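Local coordinates for ferrous iron uptake transporter protein B (Streptococcus thermophilus, PDB 3TAH) that probably powers GTP-driven uptake of ferrous iron across the membrane, this chain being its cytosolic G-protein domain, which holds the guanine nucleotide, at residues 92-97 with 252-257; 110-115 with 138-143; 116-121 with 144-149. The protein carries 1 engineered substitution. All blocks are in the same frame, centred on the assembly; numbering follows the deposited sequence. Where two conformers were deposited one is given.

Interaction 1 of 3, residues 92-97 with 252-257; sequences NLERNL and FIERVC
Ile253 meets the start of helix 93-105 with both of its branches. CG2 is anti to the backbone N and lies against the main chain of Glu94, with Ile253 CG2 3.7 Å from Glu94 CA. The other branch runs on toward Leu97 and brings Ile253 CD1 to 3.6 Å from Leu97 C. The axes of 93-97 and 252-257 come within 9.8 Å at 133° between their N-to-C directions, and this branched side chain fills the gap between them.

Glu254 follows at the outer margin. The extended side chains of Glu94 and Glu254 cross at about a right angle, so that Glu94 OE1 touches the aliphatic Glu254 CG at 3.4 Å. The two carboxylates, with planes 17° apart, bring Glu94 OE1 within 4.2 Å of Glu254 OE2, a like-charge pairing that may be somewhat unfavourable. A water donates to both Glu94 OE2 and the carbonyl oxygen of Glu254 and so bridges the helices at this margin; it may ease the build-up of negative charge.

Cys257 closes the contact one turn beyond Ile253. Its chi1 of -66° puts SG anti to the carbonyl carbon and directs it between two leucines one turn apart: Cys257 SG is 3.7 Å from Leu93 CD2 and 3.8 Å from Leu97 CD1. Glu94 CG completes this apolar seat.

The pairing lays the last modelled helix, 241-259, part of the FeoB cytosolic helical region, on helix 93-105 of the G-protein fold. Helix 129-136 joins them through Leu136, which touches both Leu97 and Val256, while Leu93 also packs on Val88 of strand 83-89.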
# COMPACT_ATOMS: atom_id res chain seq x y z
N ASN A 92 5.83 -0.61 -15.75
CA ASN A 92 6.91 -0.69 -14.79
C ASN A 92 6.42 -1.42 -13.55
O ASN A 92 6.56 -0.95 -12.41
CB ASN A 92 7.30 0.73 -14.46
CG ASN A 92 8.54 0.83 -13.64
OD1 ASN A 92 8.67 1.77 -12.86
ND2 ASN A 92 9.46 -0.11 -13.79
N LEU A 93 5.85 -2.59 -13.79
CA LEU A 93 5.05 -3.31 -12.79
C LEU A 93 5.79 -3.64 -11.49
O LEU A 93 5.34 -3.27 -10.41
CB LEU A 93 4.46 -4.58 -13.40
CG LEU A 93 3.47 -5.39 -12.54
CD1 LEU A 93 2.30 -4.51 -12.08
CD2 LEU A 93 2.97 -6.57 -13.34
N GLU A 94 6.91 -4.34 -11.60
CA GLU A 94 7.63 -4.78 -10.40
C GLU A 94 8.02 -3.63 -9.47
O GLU A 94 7.83 -3.72 -8.26
CB GLU A 94 8.84 -5.67 -10.76
CG GLU A 94 8.39 -7.00 -11.37
CD GLU A 94 9.48 -8.05 -11.47
OE1 GLU A 94 10.61 -7.83 -10.97
OE2 GLU A 94 9.19 -9.12 -12.06
N ARG A 95 8.56 -2.55 -10.05
CA ARG A 95 8.94 -1.36 -9.28
C ARG A 95 7.74 -0.73 -8.57
O ARG A 95 7.88 -0.31 -7.42
CB ARG A 95 9.62 -0.29 -10.16
CG ARG A 95 10.06 0.97 -9.38
CD ARG A 95 11.00 1.92 -10.17
NE ARG A 95 10.31 2.63 -11.24
CZ ARG A 95 10.89 3.24 -12.28
NH1 ARG A 95 12.21 3.27 -12.43
NH2 ARG A 95 10.13 3.85 -13.19
N ASN A 96 6.60 -0.65 -9.25
CA ASN A 96 5.38 -0.09 -8.67
C ASN A 96 4.77 -0.95 -7.55
O ASN A 96 4.20 -0.41 -6.59
CB ASN A 96 4.31 0.16 -9.74
CG ASN A 96 4.56 1.42 -10.55
OD1 ASN A 96 3.72 2.34 -10.57
ND2 ASN A 96 5.69 1.48 -11.23
N LEU A 97 4.89 -2.28 -7.66
CA LEU A 97 4.31 -3.19 -6.65
C LEU A 97 5.07 -3.19 -5.32
O LEU A 97 4.58 -3.72 -4.33
CB LEU A 97 4.17 -4.62 -7.18
CG LEU A 97 3.18 -4.84 -8.34
CD1 LEU A 97 3.32 -6.25 -8.85
CD2 LEU A 97 1.71 -4.54 -7.92
N PHE A 252 8.75 -11.77 -3.50
CA PHE A 252 7.31 -11.97 -3.59
C PHE A 252 6.75 -11.41 -4.90
O PHE A 252 6.01 -12.09 -5.62
CB PHE A 252 6.61 -11.29 -2.41
CG PHE A 252 5.12 -11.24 -2.55
CD1 PHE A 252 4.33 -12.34 -2.23
CD2 PHE A 252 4.50 -10.09 -3.01
CE1 PHE A 252 2.95 -12.29 -2.37
CE2 PHE A 252 3.12 -10.03 -3.16
CZ PHE A 252 2.35 -11.13 -2.83
N ILE A 253 7.13 -10.16 -5.20
CA ILE A 253 6.71 -9.47 -6.42
C ILE A 253 7.13 -10.25 -7.68
O ILE A 253 6.31 -10.43 -8.58
CB ILE A 253 7.26 -8.04 -6.48
CG1 ILE A 253 6.61 -7.18 -5.40
CG2 ILE A 253 7.02 -7.38 -7.85
CD1 ILE A 253 7.38 -5.91 -5.13
N GLU A 254 8.38 -10.70 -7.72
CA GLU A 254 8.84 -11.49 -8.87
C GLU A 254 8.04 -12.79 -9.05
O GLU A 254 7.68 -13.14 -10.19
CB GLU A 254 10.34 -11.78 -8.77
CG GLU A 254 11.19 -10.53 -8.91
CD GLU A 254 12.68 -10.80 -8.96
OE1 GLU A 254 13.11 -11.91 -9.37
OE2 GLU A 254 13.43 -9.87 -8.60
N ARG A 255 7.79 -13.49 -7.93
CA ARG A 255 7.00 -14.73 -7.93
C ARG A 255 5.60 -14.48 -8.46
O ARG A 255 5.12 -15.18 -9.34
CB ARG A 255 6.91 -15.35 -6.53
CG ARG A 255 8.19 -16.01 -6.00
CD ARG A 255 7.92 -16.89 -4.76
NE ARG A 255 7.39 -16.18 -3.59
CZ ARG A 255 8.09 -15.54 -2.65
NH1 ARG A 255 9.42 -15.47 -2.70
NH2 ARG A 255 7.45 -14.95 -1.64
N VAL A 256 4.94 -13.44 -7.93
CA VAL A 256 3.61 -13.07 -8.40
C VAL A 256 3.61 -12.74 -9.89
O VAL A 256 2.76 -13.27 -10.64
CB VAL A 256 3.05 -11.86 -7.61
CG1 VAL A 256 1.75 -11.37 -8.25
CG2 VAL A 256 2.84 -12.24 -6.14
N CYS A 257 4.54 -11.90 -10.34
CA CYS A 257 4.57 -11.49 -11.75
C CYS A 257 4.86 -12.67 -12.68
O CYS A 257 4.28 -12.75 -13.76
CB CYS A 257 5.54 -10.33 -11.98
SG CYS A 257 5.00 -8.81 -11.15
O HOH W 1 8.79 -12.24 -12.40

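Interaction 2 of 3, residues 110-115 with 138-143; sequences VTIALN and VPVVAT. With BGO (3'-O-(N-methylanthraniloyl)guanosine-5'-diphosphate), chain C.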
# COMPACT_ATOMS: atom_id res chain seq x y z
N VAL A 110 -6.98 -3.08 -0.46
CA VAL A 110 -6.42 -2.46 -1.65
C VAL A 110 -7.14 -2.95 -2.91
O VAL A 110 -7.45 -4.13 -3.01
CB VAL A 110 -4.90 -2.78 -1.75
CG1 VAL A 110 -4.34 -2.42 -3.11
CG2 VAL A 110 -4.16 -2.08 -0.61
N THR A 111 -7.43 -2.01 -3.82
CA THR A 111 -7.91 -2.28 -5.17
C THR A 111 -6.89 -1.60 -6.11
O THR A 111 -6.52 -0.45 -5.87
CB THR A 111 -9.31 -1.71 -5.41
OG1 THR A 111 -10.26 -2.40 -4.58
CG2 THR A 111 -9.72 -1.82 -6.88
N ILE A 112 -6.44 -2.29 -7.15
CA ILE A 112 -5.41 -1.74 -8.05
C ILE A 112 -6.01 -1.25 -9.35
O ILE A 112 -6.75 -2.00 -9.99
CB ILE A 112 -4.30 -2.78 -8.36
CG1 ILE A 112 -3.45 -3.08 -7.12
CG2 ILE A 112 -3.41 -2.29 -9.50
CD1 ILE A 112 -2.40 -4.22 -7.34
N ALA A 113 -5.70 0.00 -9.74
CA ALA A 113 -5.94 0.51 -11.09
C ALA A 113 -4.62 0.24 -11.80
O ALA A 113 -3.63 0.91 -11.54
CB ALA A 113 -6.30 2.01 -11.11
N LEU A 114 -4.63 -0.74 -12.69
CA LEU A 114 -3.45 -1.15 -13.42
C LEU A 114 -3.46 -0.24 -14.64
O LEU A 114 -4.04 -0.58 -15.68
CB LEU A 114 -3.52 -2.64 -13.79
CG LEU A 114 -2.34 -3.21 -14.59
CD1 LEU A 114 -1.07 -3.15 -13.76
CD2 LEU A 114 -2.58 -4.63 -15.07
N ASN A 115 -2.81 0.92 -14.46
CA ASN A 115 -2.88 2.07 -15.37
C ASN A 115 -1.80 2.00 -16.46
O ASN A 115 -0.89 1.17 -16.39
CB ASN A 115 -2.85 3.38 -14.55
CG ASN A 115 -3.30 4.60 -15.34
OD1 ASN A 115 -4.34 4.59 -15.99
ND2 ASN A 115 -2.50 5.67 -15.29
N VAL A 138 -5.67 -9.16 -4.30
CA VAL A 138 -6.42 -7.90 -4.38
C VAL A 138 -7.12 -7.79 -5.72
O VAL A 138 -6.63 -8.33 -6.72
CB VAL A 138 -5.55 -6.65 -4.21
CG1 VAL A 138 -4.87 -6.66 -2.84
CG2 VAL A 138 -4.54 -6.50 -5.37
N PRO A 139 -8.26 -7.09 -5.76
CA PRO A 139 -8.87 -6.82 -7.06
C PRO A 139 -7.93 -5.99 -7.93
O PRO A 139 -7.23 -5.11 -7.42
CB PRO A 139 -10.13 -6.00 -6.71
CG PRO A 139 -10.37 -6.23 -5.26
CD PRO A 139 -9.08 -6.59 -4.64
N VAL A 140 -7.92 -6.28 -9.23
CA VAL A 140 -7.14 -5.50 -10.19
C VAL A 140 -8.04 -5.18 -11.40
O VAL A 140 -8.69 -6.08 -11.93
CB VAL A 140 -5.89 -6.27 -10.68
CG1 VAL A 140 -5.07 -5.40 -11.64
CG2 VAL A 140 -5.00 -6.72 -9.51
N VAL A 141 -8.05 -3.92 -11.82
CA VAL A 141 -8.78 -3.47 -13.00
C VAL A 141 -7.83 -2.70 -13.92
O VAL A 141 -7.19 -1.73 -13.49
CB VAL A 141 -9.98 -2.56 -12.61
CG1 VAL A 141 -10.69 -2.03 -13.87
CG2 VAL A 141 -10.96 -3.32 -11.73
N ALA A 142 -7.74 -3.11 -15.19
CA ALA A 142 -6.90 -2.44 -16.17
C ALA A 142 -7.54 -1.10 -16.48
O ALA A 142 -8.74 -1.03 -16.75
CB ALA A 142 -6.76 -3.27 -17.44
N THR A 143 -6.73 -0.04 -16.43
CA THR A 143 -7.20 1.29 -16.77
C THR A 143 -6.24 2.01 -17.72
O THR A 143 -5.06 1.68 -17.82
CB THR A 143 -7.39 2.21 -15.52
OG1 THR A 143 -6.12 2.47 -14.90
CG2 THR A 143 -8.32 1.59 -14.50
C' BGO C . 2.12 13.85 -19.67
N1 BGO C . -1.87 6.08 -20.53
C2 BGO C . -0.93 6.91 -21.19
N2 BGO C . -0.55 6.63 -22.43
N3 BGO C . -0.43 7.99 -20.56
C4 BGO C . -0.83 8.26 -19.30
C5 BGO C . -1.75 7.48 -18.60
C6 BGO C . -2.29 6.36 -19.23
O6 BGO C . -3.12 5.62 -18.68
N7 BGO C . -1.91 8.04 -17.40
C8 BGO C . -1.14 9.13 -17.32
N9 BGO C . -0.50 9.25 -18.49
PA BGO C . 0.42 11.85 -14.08
PB BGO C . 1.16 11.24 -11.33
C1' BGO C . 2.89 14.22 -20.95
O1' BGO C . 1.38 14.66 -19.12
O1A BGO C . -1.03 11.73 -13.89
C1B BGO C . 0.47 10.21 -18.92
O1B BGO C . 1.15 9.90 -10.75
C2' BGO C . 2.60 15.40 -21.66
N2' BGO C . 1.66 16.27 -21.25
O2' BGO C . -0.46 12.31 -19.44
O2A BGO C . 1.06 13.20 -14.08
C2B BGO C . 0.33 11.59 -18.52
O2B BGO C . 0.00 12.06 -11.00
C3' BGO C . 3.33 15.68 -22.81
O3' BGO C . 2.23 12.65 -19.16
O3A BGO C . 1.20 10.98 -12.95
C3B BGO C . 1.42 12.42 -17.99
O3B BGO C . 2.46 11.95 -11.14
C4' BGO C . 4.30 14.81 -23.26
O4' BGO C . 1.66 9.96 -18.11
C4B BGO C . 2.21 11.23 -17.46
C5' BGO C . 4.59 13.64 -22.57
O5' BGO C . 0.82 11.10 -15.45
C5B BGO C . 2.17 11.04 -15.94
C6' BGO C . 3.88 13.35 -21.41
CM' BGO C . 1.66 17.69 -21.63
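Ile112 and Val140 run alongside each other on the same face of the sheet, with Ile112 CG2 4.1 Å from Val140 CG1. That valine methyl also reaches forward to Leu114 CB at 3.8 Å. At the other end Ile112 CD1 meets Val138 CG2 at 3.7 Å, the two side chains crossing obliquely. The backbones are joined by a parallel ladder in which Ile112 N donates to Pro139 O, Val141 N to Ile112 O, Leu114 N to Val141 O and Thr143 N to Leu114 O, the last at 2.8 Å and 174°. This is the edge of the P-loop GTPase sheet: 110-115 and 140-142 are parallel neighbours joined by a beta-alpha-beta crossover through 117-122 and 129-136, and the second of these helices packs on the Ile112, Leu114 and Val140 face. At the C-terminal end, Thr143 with chi1 66° swings OG1 toward Asn115, to which it lies roughly at a right angle, and donates to Asn115 OD1 at 3.0 Å. Asn115 CG is anti to the backbone N (chi1 -164°), carrying the amide out to the base, where ND2 donates to BGO N7 at 3.2 Å; Ser14 O of the P-loop takes a second bond from this nitrogen.

Interaction 3 of 3, residues 116-121 with 144-149; sequences MIDVLD and SALKQT. With BGO (3'-O-(N-methylanthraniloyl)guanosine-5'-diphosphate), chain C.
Asp118 and Ser144 meet beside the guanine, the carboxylate facing the base and the hydroxyl reaching it from above its plane. With chi1 of Asp118 at 61°, CG stands between the backbone N and the carbonyl carbon, and the two oxygens take the two donors of the guanine edge. BGO N1 donates to Asp118 OD1 at 2.8 Å in an almost straight bond of 178°, and BGO N2 donates to Asp118 OD2 at 2.9 Å. Ser144 comes from another direction. Its OG donates to Asp118 OD1 at 2.6 Å from 69° out of the carboxylate plane, so this second bond does not compete with the base for the same approach. Ser144 OG in turn accepts from Lys147 N at 3.1 Å, an ST motif. Two bonds on Asp118 OD1 and one on OD2 should fix the rotation of the carboxylate.

Leu146 CB lies over one face of the six-membered ring, 3.7 Å from BGO C2, while the branch ending in CD2 turns toward Asp118 OD2. In the conformer described, one of two deposited, Met116 SD lies over the opposite face. The chain of Lys147, bent at chi2, passes alongside Asp118, with Lys147 CG 3.9 Å from Asp118 CB.

BGO O6 accepts from the backbone of both segments, Ala145 N at 2.8 Å and Met116 N, at the N-cap of helix 117-122, at 3.3 Å. Donors to O6 and acceptors for N1 and N2 together read guanine rather than adenine. They are the hallmark of the guanine-specificity motifs of G proteins: Asn115 to Asp118 match the NKxD (G4) motif with Met116 in the lysine position, and 144-146 fit the G5 loop.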
# COMPACT_ATOMS: atom_id res chain seq x y z
N MET A 116 -1.89 2.85 -17.48
CA MET A 116 -0.96 2.83 -18.63
C MET A 116 -1.11 1.57 -19.46
O MET A 116 -0.18 1.19 -20.18
CB MET A 116 0.50 2.92 -18.19
CG MET A 116 0.81 4.11 -17.33
SD MET A 116 1.17 5.53 -18.37
CE MET A 116 1.40 6.75 -17.09
N ILE A 117 -2.28 0.92 -19.39
CA ILE A 117 -2.49 -0.35 -20.07
C ILE A 117 -2.40 -0.20 -21.60
O ILE A 117 -2.00 -1.13 -22.32
CB ILE A 117 -3.83 -1.03 -19.60
CG1 ILE A 117 -3.70 -2.55 -19.66
CG2 ILE A 117 -5.05 -0.51 -20.38
CD1 ILE A 117 -2.74 -3.12 -18.61
N ASP A 118 -2.74 0.98 -22.11
CA ASP A 118 -2.64 1.27 -23.55
C ASP A 118 -1.18 1.34 -24.06
O ASP A 118 -0.93 1.06 -25.22
CB ASP A 118 -3.35 2.58 -23.89
CG ASP A 118 -2.75 3.77 -23.16
OD1 ASP A 118 -2.86 3.82 -21.92
OD2 ASP A 118 -2.16 4.66 -23.81
N VAL A 119 -0.26 1.74 -23.18
CA VAL A 119 1.17 1.86 -23.47
C VAL A 119 1.82 0.49 -23.55
O VAL A 119 2.68 0.23 -24.41
CB VAL A 119 1.91 2.67 -22.36
CG1 VAL A 119 3.40 2.85 -22.69
CG2 VAL A 119 1.26 4.02 -22.16
N LEU A 120 1.40 -0.38 -22.64
CA LEU A 120 1.83 -1.77 -22.56
C LEU A 120 1.54 -2.49 -23.87
O LEU A 120 2.41 -3.18 -24.41
CB LEU A 120 1.10 -2.46 -21.40
CG LEU A 120 1.65 -3.77 -20.86
CD1 LEU A 120 3.00 -3.55 -20.22
CD2 LEU A 120 0.64 -4.34 -19.87
N ASP A 121 0.33 -2.31 -24.38
CA ASP A 121 -0.08 -2.86 -25.67
C ASP A 121 0.89 -2.45 -26.80
O ASP A 121 1.26 -3.27 -27.64
CB ASP A 121 -1.52 -2.43 -25.99
N SER A 144 -6.79 3.00 -18.41
CA SER A 144 -6.02 3.97 -19.20
C SER A 144 -6.61 5.34 -18.94
O SER A 144 -7.76 5.60 -19.31
CB SER A 144 -6.06 3.65 -20.70
OG SER A 144 -5.30 4.61 -21.41
N ALA A 145 -5.84 6.21 -18.29
CA ALA A 145 -6.23 7.60 -18.07
C ALA A 145 -6.28 8.34 -19.42
O ALA A 145 -7.13 9.21 -19.61
CB ALA A 145 -5.29 8.28 -17.08
N LEU A 146 -5.40 7.99 -20.35
CA LEU A 146 -5.38 8.64 -21.68
C LEU A 146 -6.63 8.28 -22.49
O LEU A 146 -7.41 9.17 -22.90
CB LEU A 146 -4.11 8.26 -22.45
CG LEU A 146 -4.00 8.79 -23.90
CD1 LEU A 146 -4.08 10.30 -23.93
CD2 LEU A 146 -2.71 8.31 -24.53
N LYS A 147 -6.84 6.99 -22.69
CA LYS A 147 -7.97 6.48 -23.46
C LYS A 147 -9.29 6.56 -22.71
O LYS A 147 -10.35 6.35 -23.30
CB LYS A 147 -7.73 5.03 -23.91
CG LYS A 147 -6.42 4.78 -24.66
CD LYS A 147 -6.32 5.57 -25.97
CE LYS A 147 -4.92 5.50 -26.56
NZ LYS A 147 -4.75 6.49 -27.68
N GLN A 148 -9.24 6.84 -21.41
CA GLN A 148 -10.41 6.95 -20.54
C GLN A 148 -11.21 5.64 -20.50
O GLN A 148 -12.41 5.62 -20.79
CB GLN A 148 -11.26 8.17 -20.94
CG GLN A 148 -10.44 9.47 -21.03
CD GLN A 148 -11.26 10.74 -21.24
OE1 GLN A 148 -12.48 10.74 -21.11
NE2 GLN A 148 -10.57 11.83 -21.54
N THR A 149 -10.52 4.56 -20.13
CA THR A 149 -11.10 3.22 -20.01
C THR A 149 -10.83 2.62 -18.63
O THR A 149 -9.77 2.84 -18.04
CB THR A 149 -10.55 2.25 -21.08
OG1 THR A 149 -9.12 2.15 -20.99
CG2 THR A 149 -10.94 2.71 -22.49
C' BGO C . 2.12 13.85 -19.67
N1 BGO C . -1.87 6.08 -20.53
C2 BGO C . -0.93 6.91 -21.19
N2 BGO C . -0.55 6.63 -22.43
N3 BGO C . -0.43 7.99 -20.56
C4 BGO C . -0.83 8.26 -19.30
C5 BGO C . -1.75 7.48 -18.60
C6 BGO C . -2.29 6.36 -19.23
O6 BGO C . -3.12 5.62 -18.68
N7 BGO C . -1.91 8.04 -17.40
C8 BGO C . -1.14 9.13 -17.32
N9 BGO C . -0.50 9.25 -18.49
PA BGO C . 0.42 11.85 -14.08
PB BGO C . 1.16 11.24 -11.33
C1' BGO C . 2.89 14.22 -20.95
O1' BGO C . 1.38 14.66 -19.12
O1A BGO C . -1.03 11.73 -13.89
C1B BGO C . 0.47 10.21 -18.92
O1B BGO C . 1.15 9.90 -10.75
C2' BGO C . 2.60 15.40 -21.66
N2' BGO C . 1.66 16.27 -21.25
O2' BGO C . -0.46 12.31 -19.44
O2A BGO C . 1.06 13.20 -14.08
C2B BGO C . 0.33 11.59 -18.52
O2B BGO C . 0.00 12.06 -11.00
C3' BGO C . 3.33 15.68 -22.81
O3' BGO C . 2.23 12.65 -19.16
O3A BGO C . 1.20 10.98 -12.95
C3B BGO C . 1.42 12.42 -17.99
O3B BGO C . 2.46 11.95 -11.14
C4' BGO C . 4.30 14.81 -23.26
O4' BGO C . 1.66 9.96 -18.11
C4B BGO C . 2.21 11.23 -17.46
C5' BGO C . 4.59 13.64 -22.57
O5' BGO C . 0.82 11.10 -15.45
C5B BGO C . 2.17 11.04 -15.94
C6' BGO C . 3.88 13.35 -21.41
CM' BGO C . 1.66 17.69 -21.63

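How the interactions relate
Interactions 2 and 3 are consecutive parts of one structure: strand 110-115 leads into helix 117-122, and segment 138-143 runs into 144-149, so their segments alternate along the chain and their centres lie 13 Å apart. Both touch the nucleotide, the C-terminal ends of the two strands leading straight into the segments that hold the base, and probable hydrogen bonds from Ala145 N to Asn115 OD1 and from Ile117 N to Thr143 O tie them together. Interaction 1 closes a longer loop enclosing both. Its centre is 14 Å from that of interaction 2, which it touches, and 19 Å from that of interaction 3. Among these contacts, the last modelled helix is joined to the nucleotide-binding edge only through intervening packing, by way of helix 93-105 and strand 110-115.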